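Local coordinates for protein succinyl-CoA ligase (ADP-forming) subunit alpha (Methanosaeta concilii, PDB 6HXI) that binds coenzyme A and joins a CoA-ligase type region to a citrate synthase-like helical region in one chain of an eight-chain assembly, at residues L166-C171 with D329-P334; L469-F474 with L519-Q524. One frame throughout, in Å; residues are numbered along the deposited sequence.

Contact 1. Residues L166-C171 with D329-P334; sequences LYRPGC and DEPEVP
The ring of Tyr167 lies under the pyrrolidine of Pro334, which covers one face. CD of Pro334 sits 3.6 Å from the centroid of the Tyr167 ring and almost exactly on the ring normal, a CH-pi contact. CG of Pro334 leans toward the root of the ring, 3.8 Å from CG of Tyr167. The ring reaches this place because its CG stands between the backbone N and the carbonyl carbon (chi1 49°). Pro331 meets the same ring at its edge, with CG 4.2 Å from CE1 of Tyr167. CG2 of Val333 touches the phenol oxygen of Tyr167 at 3.8 Å.

Arg168 runs across Pro331 at about a right angle, and CD of Arg168 lies 3.7 Å from CD of Pro331. The Arg168 chain bends at chi2 (140°) and brings NE of Arg168 within 3.1 Å of OE2 of Glu330. This is a salt bridge with a weak hydrogen bond, and the guanidinium and carboxylate planes are 43° apart. OE1 of Glu330 forms a salt bridge with Lys165, in the same loop as segment 166-171. Arg168 NH1 makes a weak hydrogen bond to the backbone O of Asp194.

The contact joins two irregular loops of the CoA-ligase type part of the chain. Proline-on-aromatic packing carries much of it. Glu330 is paired with two cationic side chains, which probably helps keep it ionised.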
ATOM      1  N   LEU B 166     -37.084 -42.716   7.119  1.00 46.21           N
ATOM      2  CA  LEU B 166     -36.905 -42.137   8.446  1.00 44.28           C
ATOM      3  C   LEU B 166     -37.485 -40.729   8.617  1.00 47.94           C
ATOM      4  O   LEU B 166     -37.458 -40.199   9.722  1.00 47.68           O
ATOM      5  CB  LEU B 166     -35.410 -42.173   8.845  1.00 41.85           C
ATOM      6  CG  LEU B 166     -34.810 -43.591   9.016  1.00 44.38           C
ATOM      7  CD1 LEU B 166     -33.309 -43.537   9.085  1.00 42.91           C
ATOM      8  CD2 LEU B 166     -35.405 -44.321  10.244  1.00 43.89           C
ATOM      9  N   TYR B 167     -38.030 -40.141   7.546  1.00 45.98           N
ATOM     10  CA  TYR B 167     -38.675 -38.820   7.547  1.00 46.21           C
ATOM     11  C   TYR B 167     -40.133 -38.893   8.092  1.00 54.24           C
ATOM     12  O   TYR B 167     -40.750 -37.843   8.304  1.00 55.78           O
ATOM     13  CB  TYR B 167     -38.629 -38.174   6.136  1.00 46.48           C
ATOM     14  CG  TYR B 167     -39.084 -39.114   5.039  1.00 46.98           C
ATOM     15  CD1 TYR B 167     -40.435 -39.258   4.733  1.00 50.44           C
ATOM     16  CD2 TYR B 167     -38.171 -39.900   4.347  1.00 45.93           C
ATOM     17  CE1 TYR B 167     -40.863 -40.161   3.760  1.00 51.64           C
ATOM     18  CE2 TYR B 167     -38.586 -40.798   3.370  1.00 47.80           C
ATOM     19  CZ  TYR B 167     -39.933 -40.933   3.086  1.00 55.88           C
ATOM     20  OH  TYR B 167     -40.342 -41.793   2.101  1.00 59.31           O
ATOM     21  N   ARG B 168     -40.654 -40.128   8.331  1.00 50.45           N
ATOM     22  CA  ARG B 168     -41.974 -40.445   8.897  1.00 51.96           C
ATOM     23  C   ARG B 168     -41.871 -41.527   9.992  1.00 57.46           C
ATOM     24  O   ARG B 168     -41.192 -42.546   9.776  1.00 56.39           O
ATOM     25  CB  ARG B 168     -42.959 -40.952   7.804  1.00 52.53           C
ATOM     26  CG  ARG B 168     -42.339 -41.979   6.847  1.00 54.15           C
ATOM     27  CD  ARG B 168     -43.318 -43.042   6.549  1.00 52.37           C
ATOM     28  NE  ARG B 168     -42.713 -44.339   6.273  1.00 66.71           N
ATOM     29  CZ  ARG B 168     -42.328 -45.198   7.210  1.00 88.47           C
ATOM     30  NH1 ARG B 168     -42.389 -44.864   8.492  1.00 72.26           N
ATOM     31  NH2 ARG B 168     -41.814 -46.371   6.868  1.00 89.09           N
ATOM     32  N   PRO B 169     -42.601 -41.388  11.130  1.00 54.94           N
ATOM     33  CA  PRO B 169     -42.542 -42.442  12.165  1.00 54.79           C
ATOM     34  C   PRO B 169     -43.303 -43.726  11.838  1.00 60.38           C
ATOM     35  O   PRO B 169     -44.287 -43.719  11.096  1.00 61.14           O
ATOM     36  CB  PRO B 169     -43.150 -41.765  13.402  1.00 56.73           C
ATOM     37  CG  PRO B 169     -44.089 -40.750  12.854  1.00 62.00           C
ATOM     38  CD  PRO B 169     -43.457 -40.260  11.558  1.00 57.07           C
ATOM     39  N   GLY B 170     -42.833 -44.817  12.435  1.00 57.20           N
ATOM     40  CA  GLY B 170     -43.461 -46.131  12.401  1.00 57.70           C
ATOM     41  C   GLY B 170     -43.922 -46.486  13.802  1.00 61.23           C
ATOM     42  O   GLY B 170     -44.129 -45.593  14.626  1.00 60.82           O
ATOM     43  N   CYS B 171     -44.033 -47.777  14.107  1.00 58.53           N
ATOM     44  CA  CYS B 171     -44.502 -48.283  15.405  1.00 59.43           C
ATOM     45  C   CYS B 171     -43.408 -48.933  16.256  1.00 58.09           C
ATOM     46  O   CYS B 171     -43.702 -49.390  17.366  1.00 58.80           O
ATOM     47  CB  CYS B 171     -45.654 -49.254  15.181  1.00 63.91           C
ATOM     48  SG  CYS B 171     -45.127 -50.904  14.640  1.00 69.30           S
ATOM     49  N   ASP B 329     -50.717 -44.440   4.687  1.00 79.39           N
ATOM     50  CA  ASP B 329     -50.323 -44.036   3.347  1.00 78.57           C
ATOM     51  C   ASP B 329     -48.932 -43.419   3.367  1.00 80.43           C
ATOM     52  O   ASP B 329     -48.636 -42.580   4.229  1.00 77.99           O
ATOM     53  CB  ASP B 329     -51.355 -43.051   2.763  1.00 81.63           C
ATOM     54  CG  ASP B 329     -52.479 -43.711   1.985  1.00 96.50           C
ATOM     55  OD1 ASP B 329     -52.179 -44.567   1.115  1.00 96.92           O
ATOM     56  OD2 ASP B 329     -53.659 -43.360   2.229  1.00104.91           O
ATOM     57  N   GLU B 330     -48.078 -43.839   2.413  1.00 77.17           N
ATOM     58  CA  GLU B 330     -46.716 -43.319   2.289  1.00 76.50           C
ATOM     59  C   GLU B 330     -46.700 -41.816   1.998  1.00 81.30           C
ATOM     60  O   GLU B 330     -47.239 -41.410   0.961  1.00 81.76           O
ATOM     61  CB  GLU B 330     -45.885 -44.111   1.259  1.00 77.24           C
ATOM     62  CG  GLU B 330     -45.384 -45.460   1.773  1.00 86.44           C
ATOM     63  CD  GLU B 330     -44.462 -45.504   2.988  1.00 98.94           C
ATOM     64  OE1 GLU B 330     -44.174 -46.631   3.453  1.00 88.92           O
ATOM     65  OE2 GLU B 330     -44.026 -44.433   3.474  1.00 86.21           O
ATOM     66  N   PRO B 331     -46.152 -40.963   2.913  1.00 77.30           N
ATOM     67  CA  PRO B 331     -46.158 -39.509   2.655  1.00 77.29           C
ATOM     68  C   PRO B 331     -45.230 -39.123   1.500  1.00 81.27           C
ATOM     69  O   PRO B 331     -44.470 -39.971   1.015  1.00 80.40           O
ATOM     70  CB  PRO B 331     -45.744 -38.898   3.999  1.00 78.47           C
ATOM     71  CG  PRO B 331     -44.937 -39.945   4.658  1.00 82.07           C
ATOM     72  CD  PRO B 331     -45.483 -41.277   4.195  1.00 78.13           C
ATOM     73  N   GLU B 332     -45.329 -37.868   1.026  1.00 78.14           N
ATOM     74  CA  GLU B 332     -44.528 -37.385  -0.099  1.00 77.56           C
ATOM     75  C   GLU B 332     -43.029 -37.602   0.140  1.00 80.50           C
ATOM     76  O   GLU B 332     -42.539 -37.288   1.229  1.00 80.22           O
ATOM     77  CB  GLU B 332     -44.844 -35.913  -0.417  1.00 79.51           C
ATOM     78  CG  GLU B 332     -46.267 -35.667  -0.908  1.00 95.68           C
ATOM     79  CD  GLU B 332     -46.659 -36.288  -2.240  1.00124.28           C
ATOM     80  OE1 GLU B 332     -46.018 -35.962  -3.266  1.00116.46           O
ATOM     81  OE2 GLU B 332     -47.633 -37.077  -2.259  1.00121.58           O
ATOM     82  N   VAL B 333     -42.330 -38.206  -0.848  1.00 75.86           N
ATOM     83  CA  VAL B 333     -40.897 -38.486  -0.777  1.00 75.03           C
ATOM     84  C   VAL B 333     -40.121 -37.144  -0.867  1.00 81.84           C
ATOM     85  O   VAL B 333     -40.221 -36.439  -1.880  1.00 82.58           O
ATOM     86  CB  VAL B 333     -40.416 -39.568  -1.788  1.00 78.14           C
ATOM     87  CG1 VAL B 333     -38.897 -39.729  -1.757  1.00 76.84           C
ATOM     88  CG2 VAL B 333     -41.086 -40.912  -1.512  1.00 78.38           C
ATOM     89  N   PRO B 334     -39.396 -36.752   0.209  1.00 77.91           N
ATOM     90  CA  PRO B 334     -38.690 -35.458   0.191  1.00 77.15           C
ATOM     91  C   PRO B 334     -37.444 -35.414  -0.714  1.00 78.66           C
ATOM     92  O   PRO B 334     -36.936 -36.466  -1.138  1.00 78.30           O
ATOM     93  CB  PRO B 334     -38.369 -35.203   1.669  1.00 79.14           C
ATOM     94  CG  PRO B 334     -39.003 -36.340   2.442  1.00 84.20           C
ATOM     95  CD  PRO B 334     -39.194 -37.454   1.490  1.00 79.43           C
TER

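Contact 2. Residues L469-F474 with L519-Q524; sequences LAPEQF and LNYALQ
Tyr521 of helix 517-530 packs against the N-terminal end of helix 471-480, in the helical citrate synthase-like part of the chain. The tight side is built round its phenol. CG of Tyr521 is anti to the backbone N (chi1 -176°), and this carries the ring across to the other segment. OH of Tyr521 donates to the backbone O of Leu469 at 2.8 Å. The donor stands above the carbonyl plane, 56° out of it, while Leu469 O lies at the edge of the ring. CB of Phe474 packs on the same OH of Tyr521 at 3.5 Å. CD of Pro471, the first residue of the helix, rests 3.8 Å from CE1 of Tyr521. Ala464 of helix 453-466 also touches both Phe474 and Tyr521, and Phe461 meets the Phe474 ring edge-to-face.

The solvent side belongs to Gln524, which is exposed. CB of Gln524 still meets CG of Pro471 at 3.6 Å, but beyond CG its extended chain only passes the proline, with no polar bond to 469-474.

The side chain of Phe474 lies about 8 Å from a bound coenzyme A, so the contact sits near that ligand. Ala470 holds the N-cap position. The backbone N of Ala470 donates to OE1 of Gln473 at 3.2 Å, nearly straight at 173°.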
ATOM      1  N   LEU B 469      22.614   1.565 -33.828  1.00 56.54           N
ATOM      2  CA  LEU B 469      23.150   2.912 -33.527  1.00 54.94           C
ATOM      3  C   LEU B 469      24.575   2.849 -32.985  1.00 57.12           C
ATOM      4  O   LEU B 469      24.846   2.069 -32.075  1.00 56.29           O
ATOM      5  CB  LEU B 469      22.279   3.653 -32.501  1.00 53.97           C
ATOM      6  CG  LEU B 469      20.874   4.077 -32.892  1.00 57.98           C
ATOM      7  CD1 LEU B 469      20.200   4.770 -31.743  1.00 56.60           C
ATOM      8  CD2 LEU B 469      20.883   5.003 -34.102  1.00 62.47           C
ATOM      9  N   ALA B 470      25.502   3.633 -33.564  1.00 52.60           N
ATOM     10  CA  ALA B 470      26.857   3.684 -33.024  1.00 50.23           C
ATOM     11  C   ALA B 470      26.758   4.451 -31.666  1.00 49.30           C
ATOM     12  O   ALA B 470      25.886   5.314 -31.551  1.00 48.36           O
ATOM     13  CB  ALA B 470      27.784   4.410 -33.987  1.00 51.32           C
ATOM     14  N   PRO B 471      27.564   4.115 -30.617  1.00 43.89           N
ATOM     15  CA  PRO B 471      27.463   4.848 -29.337  1.00 43.57           C
ATOM     16  C   PRO B 471      27.337   6.372 -29.468  1.00 49.36           C
ATOM     17  O   PRO B 471      26.516   6.971 -28.774  1.00 48.45           O
ATOM     18  CB  PRO B 471      28.742   4.449 -28.606  1.00 45.44           C
ATOM     19  CG  PRO B 471      29.052   3.108 -29.134  1.00 48.90           C
ATOM     20  CD  PRO B 471      28.649   3.114 -30.567  1.00 44.57           C
ATOM     21  N   GLU B 472      28.079   6.976 -30.422  1.00 48.18           N
ATOM     22  CA  GLU B 472      28.083   8.422 -30.739  1.00 48.96           C
ATOM     23  C   GLU B 472      26.710   8.878 -31.209  1.00 51.32           C
ATOM     24  O   GLU B 472      26.234   9.908 -30.754  1.00 51.14           O
ATOM     25  CB  GLU B 472      29.147   8.774 -31.807  1.00 51.92           C
ATOM     26  CG  GLU B 472      30.539   8.185 -31.586  1.00 71.07           C
ATOM     27  CD  GLU B 472      30.705   6.713 -31.923  1.00 98.43           C
ATOM     28  OE1 GLU B 472      30.509   6.346 -33.106  1.00104.92           O
ATOM     29  OE2 GLU B 472      31.030   5.926 -31.002  1.00 88.57           O
ATOM     30  N   GLN B 473      26.057   8.075 -32.074  1.00 48.56           N
ATOM     31  CA  GLN B 473      24.717   8.333 -32.605  1.00 48.57           C
ATOM     32  C   GLN B 473      23.667   8.280 -31.521  1.00 49.79           C
ATOM     33  O   GLN B 473      22.746   9.092 -31.545  1.00 49.39           O
ATOM     34  CB  GLN B 473      24.364   7.367 -33.756  1.00 50.27           C
ATOM     35  CG  GLN B 473      25.176   7.621 -35.027  1.00 71.97           C
ATOM     36  CD  GLN B 473      24.762   6.716 -36.159  1.00 92.13           C
ATOM     37  OE1 GLN B 473      24.985   5.499 -36.127  1.00 86.77           O
ATOM     38  NE2 GLN B 473      24.165   7.302 -37.194  1.00 80.25           N
ATOM     39  N   PHE B 474      23.803   7.332 -30.561  1.00 44.37           N
ATOM     40  CA  PHE B 474      22.885   7.189 -29.429  1.00 41.94           C
ATOM     41  C   PHE B 474      23.015   8.404 -28.519  1.00 42.47           C
ATOM     42  O   PHE B 474      22.002   9.027 -28.184  1.00 40.45           O
ATOM     43  CB  PHE B 474      23.166   5.883 -28.650  1.00 43.24           C
ATOM     44  CG  PHE B 474      22.439   5.702 -27.325  1.00 42.95           C
ATOM     45  CD1 PHE B 474      21.054   5.873 -27.236  1.00 42.05           C
ATOM     46  CD2 PHE B 474      23.125   5.270 -26.192  1.00 42.72           C
ATOM     47  CE1 PHE B 474      20.375   5.619 -26.041  1.00 40.84           C
ATOM     48  CE2 PHE B 474      22.446   5.035 -24.996  1.00 43.58           C
ATOM     49  CZ  PHE B 474      21.068   5.197 -24.936  1.00 40.11           C
ATOM     50  N   LEU B 519      27.212  -4.549 -22.115  1.00 35.35           N
ATOM     51  CA  LEU B 519      28.125  -3.838 -21.228  1.00 36.25           C
ATOM     52  C   LEU B 519      29.261  -3.183 -22.025  1.00 42.53           C
ATOM     53  O   LEU B 519      29.575  -2.020 -21.768  1.00 43.77           O
ATOM     54  CB  LEU B 519      28.642  -4.696 -20.068  1.00 35.94           C
ATOM     55  CG  LEU B 519      29.730  -4.041 -19.193  1.00 40.28           C
ATOM     56  CD1 LEU B 519      29.145  -2.937 -18.294  1.00 37.64           C
ATOM     57  CD2 LEU B 519      30.448  -5.079 -18.365  1.00 42.53           C
ATOM     58  N   ASN B 520      29.797  -3.879 -23.049  1.00 40.39           N
ATOM     59  CA  ASN B 520      30.860  -3.314 -23.877  1.00 41.62           C
ATOM     60  C   ASN B 520      30.373  -2.070 -24.638  1.00 44.83           C
ATOM     61  O   ASN B 520      31.086  -1.067 -24.696  1.00 43.71           O
ATOM     62  CB  ASN B 520      31.515  -4.363 -24.786  1.00 43.60           C
ATOM     63  CG  ASN B 520      32.215  -5.511 -24.067  1.00 65.01           C
ATOM     64  OD1 ASN B 520      32.742  -5.392 -22.944  1.00 55.29           O
ATOM     65  ND2 ASN B 520      32.250  -6.661 -24.725  1.00 57.62           N
ATOM     66  N   TYR B 521      29.129  -2.106 -25.142  1.00 40.99           N
ATOM     67  CA  TYR B 521      28.488  -0.959 -25.794  1.00 39.72           C
ATOM     68  C   TYR B 521      28.314   0.158 -24.747  1.00 41.46           C
ATOM     69  O   TYR B 521      28.673   1.309 -24.996  1.00 42.03           O
ATOM     70  CB  TYR B 521      27.112  -1.404 -26.361  1.00 41.68           C
ATOM     71  CG  TYR B 521      26.378  -0.333 -27.155  1.00 43.79           C
ATOM     72  CD1 TYR B 521      26.591  -0.181 -28.525  1.00 46.41           C
ATOM     73  CD2 TYR B 521      25.466   0.522 -26.539  1.00 43.50           C
ATOM     74  CE1 TYR B 521      25.927   0.799 -29.257  1.00 45.31           C
ATOM     75  CE2 TYR B 521      24.794   1.510 -27.264  1.00 44.35           C
ATOM     76  CZ  TYR B 521      25.039   1.653 -28.620  1.00 49.23           C
ATOM     77  OH  TYR B 521      24.400   2.634 -29.338  1.00 46.67           O
ATOM     78  N   ALA B 522      27.793  -0.200 -23.558  1.00 36.92           N
ATOM     79  CA  ALA B 522      27.545   0.776 -22.494  1.00 36.23           C
ATOM     80  C   ALA B 522      28.785   1.543 -22.105  1.00 39.44           C
ATOM     81  O   ALA B 522      28.688   2.761 -21.917  1.00 37.69           O
ATOM     82  CB  ALA B 522      26.916   0.120 -21.282  1.00 36.08           C
ATOM     83  N   LEU B 523      29.944   0.836 -22.010  1.00 35.91           N
ATOM     84  CA  LEU B 523      31.241   1.416 -21.681  1.00 36.83           C
ATOM     85  C   LEU B 523      31.751   2.326 -22.807  1.00 42.31           C
ATOM     86  O   LEU B 523      32.482   3.244 -22.499  1.00 42.26           O
ATOM     87  CB  LEU B 523      32.312   0.347 -21.288  1.00 37.77           C
ATOM     88  CG  LEU B 523      32.026  -0.508 -20.024  1.00 42.55           C
ATOM     89  CD1 LEU B 523      33.025  -1.616 -19.888  1.00 43.29           C
ATOM     90  CD2 LEU B 523      32.018   0.336 -18.759  1.00 44.88           C
ATOM     91  N   GLN B 524      31.373   2.082 -24.089  1.00 40.60           N
ATOM     92  CA  GLN B 524      31.711   2.949 -25.228  1.00 41.85           C
ATOM     93  C   GLN B 524      30.907   4.242 -25.105  1.00 46.12           C
ATOM     94  O   GLN B 524      31.457   5.305 -25.364  1.00 46.82           O
ATOM     95  CB  GLN B 524      31.407   2.276 -26.588  1.00 43.93           C
ATOM     96  CG  GLN B 524      32.432   1.245 -27.036  1.00 43.93           C
ATOM     97  CD  GLN B 524      32.044   0.621 -28.370  1.00 76.38           C
ATOM     98  OE1 GLN B 524      31.170  -0.260 -28.461  1.00 74.05           O
ATOM     99  NE2 GLN B 524      32.681   1.062 -29.446  1.00 68.73           N
TER

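Overall arrangement
From the N terminus, the chain first builds a mixed sheet and then reaches the loop that holds 166-171. Contact 1 closes when the chain returns at 329-334, and joins the loop before strand 172-176 to the loop between helix 308-322 and strand 338-339. The 157 residues between include most strands of the second mixed sheet. The chain then passes through short strands into the helical part. Contact 2 closes a much shorter excursion of 44 residues, with 21 in helix and none in strand, and ties helix 471-480 to helix 517-530. The two contacts follow in series and neither nest nor cross. The centres of contact 1 and contact 2 are about 90 Å apart, on opposite sides of the chain's centre.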